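Local coordinates for protein endo-beta-1,4-glucanase (PDB 5H4U) that hydrolyses internal beta-1,4-glucosidic linkages in carboxymethylcellulose, lichenan and barley beta-glucan, cutting carboxymethylcellulose mainly to cellobiose, cellotriose and cellotetraose, at residues K45-C50 with N75-F80; Y87-A92 with Q215-V220; Y107-T112 with F137-P142; I122-N127 with V207-I212. All blocks are in the same frame, centred on the assembly; numbering follows the deposited sequence.

In a compact, disulfide-rich family 45 endoglucanase, a curled sheet of the double-psi beta-barrel class can be read from the inside outward. Contact 3 lies in the barrel interior, between strand 106-111 and strand 135-140, which carries the probable proton donor Asp138. Contacts 2 and 4, with centres about 5 Å apart, both rest the region of helix 211-217 against the neighbouring strands 85-94 and 120-128. Contact 1 joins two parts of one long connection beside them, about 6 Å from contact 2 and 16 Å from contact 3, centre to centre. The side chain of Gln77 in contact 1 stands about 10 Å from that of the probable nucleophile Asp29, and the side chain of Phe89 in contact 2 about 10 Å from that of Asp138.

Contact 1. Residues K45-C50 with N75-F80; sequences KPVRTC and NDQQPF
Arg48 and Asp76 meet crosswise, their side chains running at about a right angle and their guanidinium and carboxylate planes 88° apart. With the planes so turned, the two groups do not form a two-pronged, coplanar pair; instead a single salt bridge joins NH1 of Arg48 to OD2 of Asp76 at 3.3 Å. The arginine gets there by stretching out, CG anti to its own N (chi1 -177°) and the chain straight as far as NE. The SG of Cys50, which is bonded to Cys74 SG, lies over one guanidinium face toward its rim, while NE is held by Thr57 OG1.

The Gln77 side chain crosses that of Val47 obliquely and points its amide at the backbone of 45-50. Its NE2 donates to Arg48 O at 3.3 Å with a somewhat bent N-H...O angle of 149°, and CG1 of Val47 packs against the same amide, 3.5 Å from NE2. Two waters fill out the polar seam. Water 1 donates to Arg48 O at 2.6 Å and to Gln77 OE1 at 2.5 Å; water 2 accepts from Arg48 NH1 at 2.8 Å and, weakly, from Gln77 NE2.

The buried Gln77 amide thus has partners at both its ends, and Arg48 O has two donors. Direct and water-mediated bonds together join two parts of the long connection between strands 19-27 and 80-82, the charged pair at the more exposed margin.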
loop_
_atom_site.group_PDB
_atom_site.type_symbol
_atom_site.label_atom_id
_atom_site.label_comp_id
_atom_site.label_asym_id
_atom_site.label_seq_id
_atom_site.Cartn_x
_atom_site.Cartn_y
_atom_site.Cartn_z
ATOM N N LYS A 45 17.353 1.818 -4.833
ATOM C CA LYS A 45 16.912 0.504 -5.268
ATOM C C LYS A 45 15.423 0.606 -5.543
ATOM O O LYS A 45 14.745 1.418 -4.907
ATOM C CB LYS A 45 17.174 -0.533 -4.169
ATOM C CG LYS A 45 18.580 -1.021 -4.109
ATOM C CD LYS A 45 18.862 -1.670 -2.778
ATOM C CE LYS A 45 18.225 -3.035 -2.659
ATOM N NZ LYS A 45 18.329 -3.501 -1.248
ATOM N N PRO A 46 14.873 -0.208 -6.439
ATOM C CA PRO A 46 13.416 -0.231 -6.589
ATOM C C PRO A 46 12.804 -0.769 -5.312
ATOM O O PRO A 46 13.498 -1.304 -4.449
ATOM C CB PRO A 46 13.186 -1.180 -7.770
ATOM C CG PRO A 46 14.518 -1.295 -8.456
ATOM C CD PRO A 46 15.516 -1.177 -7.341
ATOM N N VAL A 47 11.486 -0.638 -5.187
ATOM C CA VAL A 47 10.841 -1.213 -4.018
ATOM C C VAL A 47 11.012 -2.725 -4.037
ATOM O O VAL A 47 10.817 -3.385 -5.065
ATOM C CB VAL A 47 9.352 -0.834 -3.955
ATOM C CG1 VAL A 47 8.697 -1.467 -2.714
ATOM C CG2 VAL A 47 9.185 0.649 -3.948
ATOM N N ARG A 48 11.325 -3.274 -2.874
ATOM C CA ARG A 48 11.588 -4.698 -2.713
ATOM C C ARG A 48 10.337 -5.535 -2.999
ATOM O O ARG A 48 9.241 -5.223 -2.528
ATOM C CB ARG A 48 12.065 -4.937 -1.278
ATOM C CG ARG A 48 12.459 -6.329 -0.921
ATOM C CD ARG A 48 12.553 -6.422 0.572
ATOM N NE ARG A 48 12.681 -7.813 0.975
ATOM C CZ ARG A 48 11.865 -8.467 1.802
ATOM N NH1 ARG A 48 10.820 -7.865 2.368
ATOM N NH2 ARG A 48 12.111 -9.746 2.054
ATOM N N THR A 49 10.484 -6.584 -3.797
ATOM C CA THR A 49 9.416 -7.557 -3.946
ATOM C C THR A 49 9.877 -8.927 -3.464
ATOM O O THR A 49 11.057 -9.177 -3.222
ATOM C CB THR A 49 8.867 -7.632 -5.388
ATOM O OG1 THR A 49 9.919 -7.462 -6.337
ATOM C CG2 THR A 49 7.818 -6.556 -5.591
ATOM N N CYS A 50 8.916 -9.801 -3.259
ATOM C CA CYS A 50 9.205 -11.044 -2.587
ATOM C C CYS A 50 8.684 -12.220 -3.388
ATOM O O CYS A 50 7.898 -12.086 -4.340
ATOM C CB CYS A 50 8.600 -11.050 -1.173
ATOM S SG CYS A 50 9.484 -10.006 0.006
ATOM N N ASN A 75 5.356 -9.269 2.877
ATOM C CA ASN A 75 4.604 -9.219 4.129
ATOM C C ASN A 75 5.001 -7.972 4.897
ATOM O O ASN A 75 4.191 -7.376 5.616
ATOM C CB ASN A 75 4.888 -10.467 4.964
ATOM C CG ASN A 75 4.319 -11.739 4.352
ATOM O OD1 ASN A 75 3.264 -11.718 3.745
ATOM N ND2 ASN A 75 5.026 -12.858 4.518
ATOM N N ASP A 76 6.222 -7.525 4.645
ATOM C CA ASP A 76 6.865 -6.373 5.237
ATOM C C ASP A 76 6.161 -5.070 4.907
ATOM O O ASP A 76 6.358 -4.062 5.601
ATOM C CB ASP A 76 8.243 -6.311 4.577
ATOM C CG ASP A 76 9.322 -6.029 5.517
ATOM O OD1 ASP A 76 8.979 -5.708 6.658
ATOM O OD2 ASP A 76 10.505 -6.131 5.113
ATOM N N GLN A 77 5.335 -5.063 3.873
ATOM C CA GLN A 77 4.736 -3.832 3.406
ATOM C C GLN A 77 3.291 -3.667 3.856
ATOM O O GLN A 77 2.482 -3.053 3.158
ATOM C CB GLN A 77 4.936 -3.755 1.892
ATOM C CG GLN A 77 6.348 -3.187 1.619
ATOM C CD GLN A 77 6.862 -3.410 0.212
ATOM O OE1 GLN A 77 6.101 -3.426 -0.750
ATOM N NE2 GLN A 77 8.176 -3.583 0.088
ATOM N N GLN A 78 2.966 -4.177 5.024
ATOM C CA GLN A 78 1.706 -4.023 5.721
ATOM C C GLN A 78 1.690 -2.744 6.550
ATOM O O GLN A 78 2.742 -2.264 6.983
ATOM C CB GLN A 78 1.468 -5.183 6.655
ATOM C CG GLN A 78 1.022 -6.423 6.012
ATOM C CD GLN A 78 0.761 -7.445 7.067
ATOM O OE1 GLN A 78 1.672 -7.954 7.698
ATOM N NE2 GLN A 78 -0.496 -7.697 7.316
ATOM N N PRO A 79 0.494 -2.224 6.815
ATOM C CA PRO A 79 0.384 -1.026 7.645
ATOM C C PRO A 79 0.673 -1.350 9.096
ATOM O O PRO A 79 0.423 -2.460 9.579
ATOM C CB PRO A 79 -1.074 -0.590 7.462
ATOM C CG PRO A 79 -1.808 -1.834 7.093
ATOM C CD PRO A 79 -0.819 -2.694 6.332
ATOM N N PHE A 80 1.190 -0.348 9.799
ATOM C CA PHE A 80 1.542 -0.506 11.196
ATOM C C PHE A 80 1.460 0.847 11.879
ATOM O O PHE A 80 0.970 1.826 11.313
ATOM C CB PHE A 80 2.923 -1.143 11.329
ATOM C CG PHE A 80 4.026 -0.356 10.694
ATOM C CD1 PHE A 80 4.289 -0.475 9.339
ATOM C CD2 PHE A 80 4.856 0.436 11.461
ATOM C CE1 PHE A 80 5.322 0.220 8.747
ATOM C CE2 PHE A 80 5.902 1.128 10.880
ATOM C CZ PHE A 80 6.134 1.019 9.521
HETATM O O HOH W 1 6.671 -5.083 -2.542
HETATM O O HOH W 2 9.812 -5.293 1.995
#

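Contact 2. Residues Y87-A92 with Q215-V220; sequences YGFAAA and QKSQCV
Ser217 OG, whose CB touches the ring of Phe89, is shared between two polar groups. It accepts from Cys219 N, 3.3 Å away along a nearly straight N-H...O line (168°), and it is also hydrogen-bonded to OE1 of Gln124. The first bond makes an ST turn at the C-terminal end of helix 211-217, where Gln218, with positive phi, carries the chain out of the helix. The rotation of the serine serves this turn: OG sits between its own N and carbonyl carbon (chi1 70°), within reach of the N-H two residues on.

What passes between the two segments is apolar and small, a helix end laid against the barrel strand 85-94. Phe89 reaches across from that strand, and the ring meets the helix obliquely through its outer carbons. Lys216 crosses the phenyl group at about a right angle, giving it only the base of its chain, because the chain then turns off and its NZ is hydrogen-bonded to Ile212 O. Gln77 and Leu213 also touch the ring, so Phe89 is buried between sheet, helix and loop. Two neighbouring ring carbons do the touching: CE1 lies 3.7 Å from CB of Ser217, and CZ lies 3.9 Å from CB of Lys216.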
loop_
_atom_site.group_PDB
_atom_site.type_symbol
_atom_site.label_atom_id
_atom_site.label_comp_id
_atom_site.label_asym_id
_atom_site.label_seq_id
_atom_site.Cartn_x
_atom_site.Cartn_y
_atom_site.Cartn_z
ATOM N N TYR A 87 1.621 4.166 9.817
ATOM C CA TYR A 87 2.661 4.010 8.813
ATOM C C TYR A 87 2.220 2.955 7.818
ATOM O O TYR A 87 1.537 2.001 8.179
ATOM C CB TYR A 87 4.012 3.635 9.431
ATOM C CG TYR A 87 4.649 4.807 10.106
ATOM C CD1 TYR A 87 5.451 5.677 9.402
ATOM C CD2 TYR A 87 4.417 5.070 11.456
ATOM C CE1 TYR A 87 6.020 6.767 10.015
ATOM C CE2 TYR A 87 4.980 6.165 12.082
ATOM C CZ TYR A 87 5.783 7.007 11.352
ATOM O OH TYR A 87 6.347 8.105 11.960
ATOM N N GLY A 88 2.568 3.146 6.557
ATOM C CA GLY A 88 2.209 2.130 5.595
ATOM C C GLY A 88 2.697 2.468 4.210
ATOM O O GLY A 88 3.527 3.357 4.006
ATOM N N PHE A 89 2.163 1.722 3.266
ATOM C CA PHE A 89 2.484 1.881 1.866
ATOM C C PHE A 89 1.186 2.096 1.097
ATOM O O PHE A 89 0.099 1.730 1.553
ATOM C CB PHE A 89 3.300 0.666 1.399
ATOM C CG PHE A 89 4.541 0.450 2.231
ATOM C CD1 PHE A 89 5.754 1.008 1.852
ATOM C CD2 PHE A 89 4.481 -0.247 3.432
ATOM C CE1 PHE A 89 6.887 0.849 2.630
ATOM C CE2 PHE A 89 5.613 -0.410 4.220
ATOM C CZ PHE A 89 6.816 0.133 3.822
ATOM N N ALA A 90 1.296 2.744 -0.054
ATOM C CA ALA A 90 0.091 3.119 -0.768
ATOM C C ALA A 90 0.356 3.227 -2.262
ATOM O O ALA A 90 1.491 3.398 -2.717
ATOM C CB ALA A 90 -0.474 4.437 -0.247
ATOM N N ALA A 91 -0.722 3.089 -3.013
ATOM C CA ALA A 91 -0.778 3.534 -4.386
ATOM C C ALA A 91 -1.235 4.983 -4.399
ATOM O O ALA A 91 -1.959 5.431 -3.511
ATOM C CB ALA A 91 -1.736 2.679 -5.205
ATOM N N ALA A 92 -0.751 5.742 -5.364
ATOM C CA ALA A 92 -1.180 7.124 -5.429
ATOM C C ALA A 92 -1.362 7.536 -6.873
ATOM O O ALA A 92 -0.763 6.980 -7.797
ATOM C CB ALA A 92 -0.209 8.074 -4.724
ATOM N N GLN A 215 13.511 1.399 5.444
ATOM C CA GLN A 215 14.243 0.191 5.789
ATOM C C GLN A 215 13.436 -1.056 5.448
ATOM O O GLN A 215 14.015 -2.132 5.277
ATOM C CB GLN A 215 14.652 0.248 7.268
ATOM C CG GLN A 215 14.787 -1.066 7.998
ATOM C CD GLN A 215 13.733 -1.201 9.099
ATOM O OE1 GLN A 215 13.640 -0.341 9.993
ATOM N NE2 GLN A 215 12.924 -2.276 9.035
ATOM N N LYS A 216 12.118 -0.918 5.295
ATOM C CA LYS A 216 11.279 -2.010 4.826
ATOM C C LYS A 216 11.262 -2.086 3.303
ATOM O O LYS A 216 11.509 -3.152 2.727
ATOM C CB LYS A 216 9.865 -1.828 5.363
ATOM C CG LYS A 216 9.677 -2.292 6.781
ATOM C CD LYS A 216 8.517 -1.591 7.436
ATOM C CE LYS A 216 8.507 -1.901 8.899
ATOM N NZ LYS A 216 9.590 -1.131 9.562
ATOM N N SER A 217 11.015 -0.956 2.631
ATOM C CA SER A 217 10.819 -0.992 1.182
ATOM C C SER A 217 12.129 -1.063 0.420
ATOM O O SER A 217 12.172 -1.629 -0.680
ATOM C CB SER A 217 10.053 0.242 0.725
ATOM O OG SER A 217 10.863 1.398 0.857
ATOM N N GLN A 218 13.189 -0.494 0.991
ATOM C CA GLN A 218 14.540 -0.413 0.440
ATOM C C GLN A 218 14.638 0.573 -0.715
ATOM O O GLN A 218 15.671 0.618 -1.398
ATOM C CB GLN A 218 15.076 -1.783 0.013
ATOM N N CYS A 219 13.614 1.407 -0.919
ATOM C CA CYS A 219 13.527 2.339 -2.043
ATOM C C CYS A 219 13.598 3.766 -1.517
ATOM O O CYS A 219 12.643 4.257 -0.904
ATOM C CB CYS A 219 12.244 2.112 -2.823
ATOM S SG CYS A 219 12.165 3.097 -4.322
ATOM N N VAL A 220 14.740 4.413 -1.733
ATOM C CA VAL A 220 15.016 5.759 -1.240
ATOM C C VAL A 220 15.247 6.693 -2.418
ATOM O O VAL A 220 16.162 6.468 -3.213
ATOM C CB VAL A 220 16.237 5.760 -0.311
ATOM C CG1 VAL A 220 16.630 7.179 0.042
ATOM C CG2 VAL A 220 15.935 4.959 0.928
#

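Contact 3. Residues Y107-T112 with F137-P142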
loop_
_atom_site.group_PDB
_atom_site.type_symbol
_atom_site.label_atom_id
_atom_site.label_comp_id
_atom_site.label_asym_id
_atom_site.label_seq_id
_atom_site.Cartn_x
_atom_site.Cartn_y
_atom_site.Cartn_z
ATOM N N TYR A 107 4.412 10.636 1.949
ATOM C CA TYR A 107 3.464 11.678 2.256
ATOM C C TYR A 107 2.963 11.410 3.663
ATOM O O TYR A 107 2.771 10.250 4.042
ATOM C CB TYR A 107 2.337 11.693 1.204
ATOM C CG TYR A 107 2.873 11.835 -0.216
ATOM C CD1 TYR A 107 3.407 10.751 -0.887
ATOM C CD2 TYR A 107 2.867 13.065 -0.873
ATOM C CE1 TYR A 107 3.909 10.880 -2.145
ATOM C CE2 TYR A 107 3.365 13.199 -2.142
ATOM C CZ TYR A 107 3.883 12.099 -2.776
ATOM O OH TYR A 107 4.372 12.192 -4.060
ATOM N N GLU A 108 2.867 12.462 4.470
ATOM C CA GLU A 108 2.162 12.373 5.738
ATOM C C GLU A 108 0.826 13.091 5.608
ATOM O O GLU A 108 0.754 14.215 5.098
ATOM C CB GLU A 108 2.967 12.919 6.908
ATOM C CG GLU A 108 2.474 14.221 7.417
ATOM C CD GLU A 108 3.148 14.646 8.702
ATOM O OE1 GLU A 108 2.414 15.256 9.507
ATOM O OE2 GLU A 108 4.352 14.343 8.934
ATOM N N MET A 109 -0.235 12.406 6.005
ATOM C CA MET A 109 -1.594 12.876 5.827
ATOM C C MET A 109 -2.299 12.948 7.171
ATOM O O MET A 109 -2.078 12.108 8.058
ATOM C CB MET A 109 -2.370 11.970 4.812
ATOM C CG MET A 109 -2.231 10.413 4.936
ATOM S SD MET A 109 -2.828 9.493 3.439
ATOM C CE MET A 109 -3.706 8.130 4.105
ATOM N N THR A 110 -3.113 13.987 7.321
ATOM C CA THR A 110 -4.026 14.128 8.438
ATOM C C THR A 110 -5.412 13.780 7.921
ATOM O O THR A 110 -5.909 14.408 6.979
ATOM C CB THR A 110 -4.025 15.540 9.017
ATOM O OG1 THR A 110 -2.693 15.898 9.382
ATOM C CG2 THR A 110 -4.898 15.583 10.270
ATOM N N PHE A 111 -6.010 12.754 8.509
ATOM C CA PHE A 111 -7.348 12.383 8.101
ATOM C C PHE A 111 -8.333 13.464 8.494
ATOM O O PHE A 111 -8.215 14.089 9.555
ATOM C CB PHE A 111 -7.715 11.028 8.677
ATOM C CG PHE A 111 -6.894 9.945 8.093
ATOM C CD1 PHE A 111 -7.071 9.593 6.773
ATOM C CD2 PHE A 111 -5.905 9.339 8.827
ATOM C CE1 PHE A 111 -6.316 8.627 6.216
ATOM C CE2 PHE A 111 -5.148 8.377 8.283
ATOM C CZ PHE A 111 -5.350 8.007 6.970
ATOM N N THR A 112 -9.292 13.696 7.609
ATOM C CA THR A 112 -10.156 14.856 7.691
ATOM C C THR A 112 -11.622 14.536 7.996
ATOM O O THR A 112 -12.362 15.436 8.378
ATOM C CB THR A 112 -10.008 15.643 6.364
ATOM O OG1 THR A 112 -8.852 16.451 6.427
ATOM C CG2 THR A 112 -11.163 16.512 6.045
ATOM N N PHE A 137 -5.207 8.270 -2.879
ATOM C CA PHE A 137 -4.255 7.366 -2.237
ATOM C C PHE A 137 -5.000 6.088 -1.895
ATOM O O PHE A 137 -6.007 6.126 -1.183
ATOM C CB PHE A 137 -3.645 7.982 -0.975
ATOM C CG PHE A 137 -2.483 8.900 -1.233
ATOM C CD1 PHE A 137 -2.688 10.179 -1.727
ATOM C CD2 PHE A 137 -1.189 8.511 -0.918
ATOM C CE1 PHE A 137 -1.624 11.031 -1.941
ATOM C CE2 PHE A 137 -0.118 9.357 -1.138
ATOM C CZ PHE A 137 -0.325 10.611 -1.651
ATOM N N ASP A 138 -4.502 4.961 -2.385
ATOM C CA ASP A 138 -5.093 3.650 -2.119
ATOM C C ASP A 138 -4.197 2.999 -1.084
ATOM O O ASP A 138 -3.101 2.553 -1.404
ATOM C CB ASP A 138 -5.211 2.804 -3.387
ATOM C CG ASP A 138 -5.715 3.606 -4.597
ATOM O OD1 ASP A 138 -6.654 4.429 -4.438
ATOM O OD2 ASP A 138 -5.189 3.402 -5.724
ATOM N N LEU A 139 -4.633 3.012 0.168
ATOM C CA LEU A 139 -3.830 2.443 1.243
ATOM C C LEU A 139 -3.757 0.927 1.116
ATOM O O LEU A 139 -4.769 0.254 0.921
ATOM C CB LEU A 139 -4.394 2.843 2.618
ATOM C CG LEU A 139 -4.343 4.304 3.103
ATOM C CD1 LEU A 139 -4.814 5.296 2.075
ATOM C CD2 LEU A 139 -5.146 4.492 4.370
ATOM N N MET A 140 -2.563 0.390 1.297
ATOM C CA MET A 140 -2.358 -1.048 1.175
ATOM C C MET A 140 -2.694 -1.705 2.514
ATOM O O MET A 140 -1.922 -1.643 3.469
ATOM C CB MET A 140 -0.929 -1.325 0.724
ATOM C CG MET A 140 -0.785 -1.226 -0.778
ATOM S SD MET A 140 0.901 -1.291 -1.446
ATOM C CE MET A 140 1.112 -3.059 -1.580
ATOM N N ILE A 141 -3.862 -2.341 2.589
ATOM C CA ILE A 141 -4.341 -2.971 3.813
ATOM C C ILE A 141 -4.786 -4.400 3.527
ATOM O O ILE A 141 -5.728 -4.609 2.761
ATOM C CB ILE A 141 -5.488 -2.166 4.436
ATOM C CG1 ILE A 141 -5.076 -0.691 4.509
ATOM C CG2 ILE A 141 -5.771 -2.676 5.817
ATOM C CD1 ILE A 141 -6.192 0.264 4.745
ATOM N N PRO A 142 -4.155 -5.415 4.117
ATOM C CA PRO A 142 -4.580 -6.799 3.874
ATOM C C PRO A 142 -6.028 -7.010 4.278
ATOM O O PRO A 142 -6.431 -6.708 5.402
ATOM C CB PRO A 142 -3.627 -7.613 4.752
ATOM C CG PRO A 142 -2.473 -6.743 4.956
ATOM C CD PRO A 142 -2.988 -5.357 4.999
#
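Tyr107 and Phe137 form the aromatic part of this contact, a T-shaped pair in which the edge of the phenylalanine is directed at the face of the tyrosine. The planes stand 70° apart and the centroids 5.3 Å. CZ of Phe137 lies over one face of the phenol ring, offset toward its rim, 3.7 Å from CG of Tyr107; CE2 is close behind, 3.8 Å from CD1 of Tyr107.

A Met-aromatic contact follows. SD of Met109 lies 5.1 Å from the centroid of the Phe137 ring, obliquely placed, so the phenylalanine serves two partners at once.

The remaining contacts are apolar. Met109 and Leu139 reach toward each other tip to tip, the methionine CE touching CD1 of Leu139 at 3.7 Å and CD2 at 3.9 Å. The bend at the end of the methionine chain (chi3 -138°) turns this methyl toward the leucine. Phe111 adds a looser touch, its CZ 4.4 Å from CD2 of Leu139.

Strands 106-111 and 135-140, the latter carrying the probable proton donor Asp138, are not neighbours in the sheet. The axes of segments 107-111 and 137-140 run at 98° to each other, 11.6 Å apart, and the gap is bridged by buried residues alternating along each strand. Such interior packing between crossing strands is that of the core of a double-psi beta-barrel, the fold class of family 45 endoglucanases.

Contact 4. Residues I122-N127 with V207-I212; sequences IVQVTN and VRCPTI
The carboxamide of Gln124 is the flat group here, and Cys209 SG stands obliquely above its plane, displaced away from OE1 toward the side where CG and NE2 lie. The sulfur is 4.0 Å from CG and equally 4.0 Å from NE2 of Gln124, a loose van der Waals contact. The amide's polar ends are directed to other partners: OE1 to the hydroxyl of Ser217, NE2 to Cys219 O and, weakly, to Cys104 O. These bonds probably fix the rotation of the amide, so that the disulfide sulfur meets a group already set in place. Gln124 reaches this position fully stretched, CG anti to the backbone N (chi1 -173°) and the next torsion extended as well.

A second, purely apolar patch lies two residues back along the strand. CG2 of Ile122 touches both Val207 and Pro210, at 4.3 Å from CG2 of the valine and 4.3 Å from CG of the proline ring. One methyl therefore bridges the start and the middle of the segment 207-212. Pro210 occupies the N-cap position of helix 211-217, and its ring also touches Cys106.

The disulfide between Cys209 and Cys106 ties this connection to strand 106-111, the antiparallel neighbour of strand 120-128. Near the protein surface and away from the probable catalytic residues, a disulfide-braced connection passes from strand 201-207 into the C-terminal helix, packed against the outside of the double-psi beta-barrel.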
loop_
_atom_site.group_PDB
_atom_site.type_symbol
_atom_site.label_atom_id
_atom_site.label_comp_id
_atom_site.label_asym_id
_atom_site.label_seq_id
_atom_site.Cartn_x
_atom_site.Cartn_y
_atom_site.Cartn_z
ATOM N N ILE A 122 1.559 8.140 7.807
ATOM C CA ILE A 122 2.655 8.410 6.895
ATOM C C ILE A 122 2.805 7.186 6.007
ATOM O O ILE A 122 2.953 6.055 6.501
ATOM C CB ILE A 122 3.947 8.727 7.656
ATOM C CG1 ILE A 122 3.678 9.846 8.658
ATOM C CG2 ILE A 122 5.031 9.155 6.704
ATOM C CD1 ILE A 122 4.860 10.218 9.493
ATOM N N VAL A 123 2.695 7.399 4.698
ATOM C CA VAL A 123 2.779 6.303 3.743
ATOM C C VAL A 123 3.936 6.564 2.796
ATOM O O VAL A 123 4.292 7.714 2.501
ATOM C CB VAL A 123 1.456 6.083 2.961
ATOM C CG1 VAL A 123 0.342 5.744 3.921
ATOM C CG2 VAL A 123 1.095 7.301 2.154
ATOM N N GLN A 124 4.536 5.476 2.333
ATOM C CA GLN A 124 5.406 5.505 1.177
ATOM C C GLN A 124 4.649 4.962 -0.026
ATOM O O GLN A 124 4.001 3.908 0.054
ATOM C CB GLN A 124 6.677 4.700 1.396
ATOM C CG GLN A 124 7.651 4.893 0.233
ATOM C CD GLN A 124 8.893 4.063 0.354
ATOM O OE1 GLN A 124 8.910 3.057 1.055
ATOM N NE2 GLN A 124 9.941 4.461 -0.356
ATOM N N VAL A 125 4.732 5.693 -1.132
ATOM C CA VAL A 125 4.043 5.321 -2.354
ATOM C C VAL A 125 4.897 4.273 -3.061
ATOM O O VAL A 125 6.088 4.493 -3.318
ATOM C CB VAL A 125 3.809 6.555 -3.233
ATOM C CG1 VAL A 125 3.266 6.162 -4.606
ATOM C CG2 VAL A 125 2.913 7.554 -2.520
ATOM N N THR A 126 4.307 3.104 -3.324
ATOM C CA THR A 126 5.000 2.045 -4.044
ATOM C C THR A 126 4.303 1.663 -5.353
ATOM O O THR A 126 4.806 0.798 -6.090
ATOM C CB THR A 126 5.164 0.811 -3.149
ATOM O OG1 THR A 126 3.887 0.233 -2.864
ATOM C CG2 THR A 126 5.796 1.240 -1.847
ATOM N N ASN A 127 3.177 2.293 -5.678
ATOM C CA ASN A 127 2.392 1.844 -6.811
ATOM C C ASN A 127 1.591 3.007 -7.350
ATOM O O ASN A 127 1.259 3.943 -6.623
ATOM C CB ASN A 127 1.436 0.713 -6.413
ATOM C CG ASN A 127 0.764 0.100 -7.599
ATOM O OD1 ASN A 127 1.424 -0.453 -8.482
ATOM N ND2 ASN A 127 -0.547 0.237 -7.668
ATOM N N VAL A 207 6.837 14.501 2.592
ATOM C CA VAL A 207 7.880 14.527 3.609
ATOM C C VAL A 207 9.016 13.644 3.113
ATOM O O VAL A 207 8.829 12.786 2.254
ATOM C CB VAL A 207 7.388 14.074 5.016
ATOM C CG1 VAL A 207 6.191 14.903 5.469
ATOM C CG2 VAL A 207 7.046 12.598 5.003
ATOM N N ARG A 208 10.205 13.875 3.644
ATOM C CA ARG A 208 11.317 12.980 3.375
ATOM C C ARG A 208 11.058 11.636 4.057
ATOM O O ARG A 208 10.612 11.587 5.210
ATOM C CB ARG A 208 12.629 13.592 3.860
ATOM C CG ARG A 208 13.842 12.844 3.389
ATOM C CD ARG A 208 15.096 13.677 3.480
ATOM N NE ARG A 208 16.121 13.139 2.589
ATOM C CZ ARG A 208 16.408 13.599 1.369
ATOM N NH1 ARG A 208 15.792 14.661 0.851
ATOM N NH2 ARG A 208 17.342 12.995 0.662
ATOM N N CYS A 209 11.274 10.551 3.322
ATOM C CA CYS A 209 10.790 9.255 3.767
ATOM C C CYS A 209 11.485 8.835 5.063
ATOM O O CYS A 209 12.718 8.832 5.132
ATOM C CB CYS A 209 11.012 8.215 2.668
ATOM S SG CYS A 209 9.701 8.118 1.362
ATOM N N PRO A 210 10.741 8.473 6.104
ATOM C CA PRO A 210 11.388 8.014 7.338
ATOM C C PRO A 210 12.043 6.655 7.141
ATOM O O PRO A 210 11.620 5.852 6.310
ATOM C CB PRO A 210 10.232 7.929 8.335
ATOM C CG PRO A 210 9.014 7.673 7.469
ATOM C CD PRO A 210 9.269 8.358 6.157
ATOM N N THR A 211 13.093 6.401 7.925
ATOM C CA THR A 211 13.766 5.112 7.828
ATOM C C THR A 211 12.888 3.966 8.291
ATOM O O THR A 211 13.156 2.821 7.928
ATOM C CB THR A 211 15.051 5.068 8.654
ATOM O OG1 THR A 211 14.729 5.243 10.039
ATOM C CG2 THR A 211 16.024 6.147 8.210
ATOM N N ILE A 212 11.858 4.225 9.097
ATOM C CA ILE A 212 11.037 3.094 9.497
ATOM C C ILE A 212 10.217 2.555 8.332
ATOM O O ILE A 212 9.783 1.401 8.371
ATOM C CB ILE A 212 10.168 3.414 10.730
ATOM C CG1 ILE A 212 9.730 2.088 11.359
ATOM C CG2 ILE A 212 9.036 4.382 10.420
ATOM C CD1 ILE A 212 9.070 2.194 12.666
#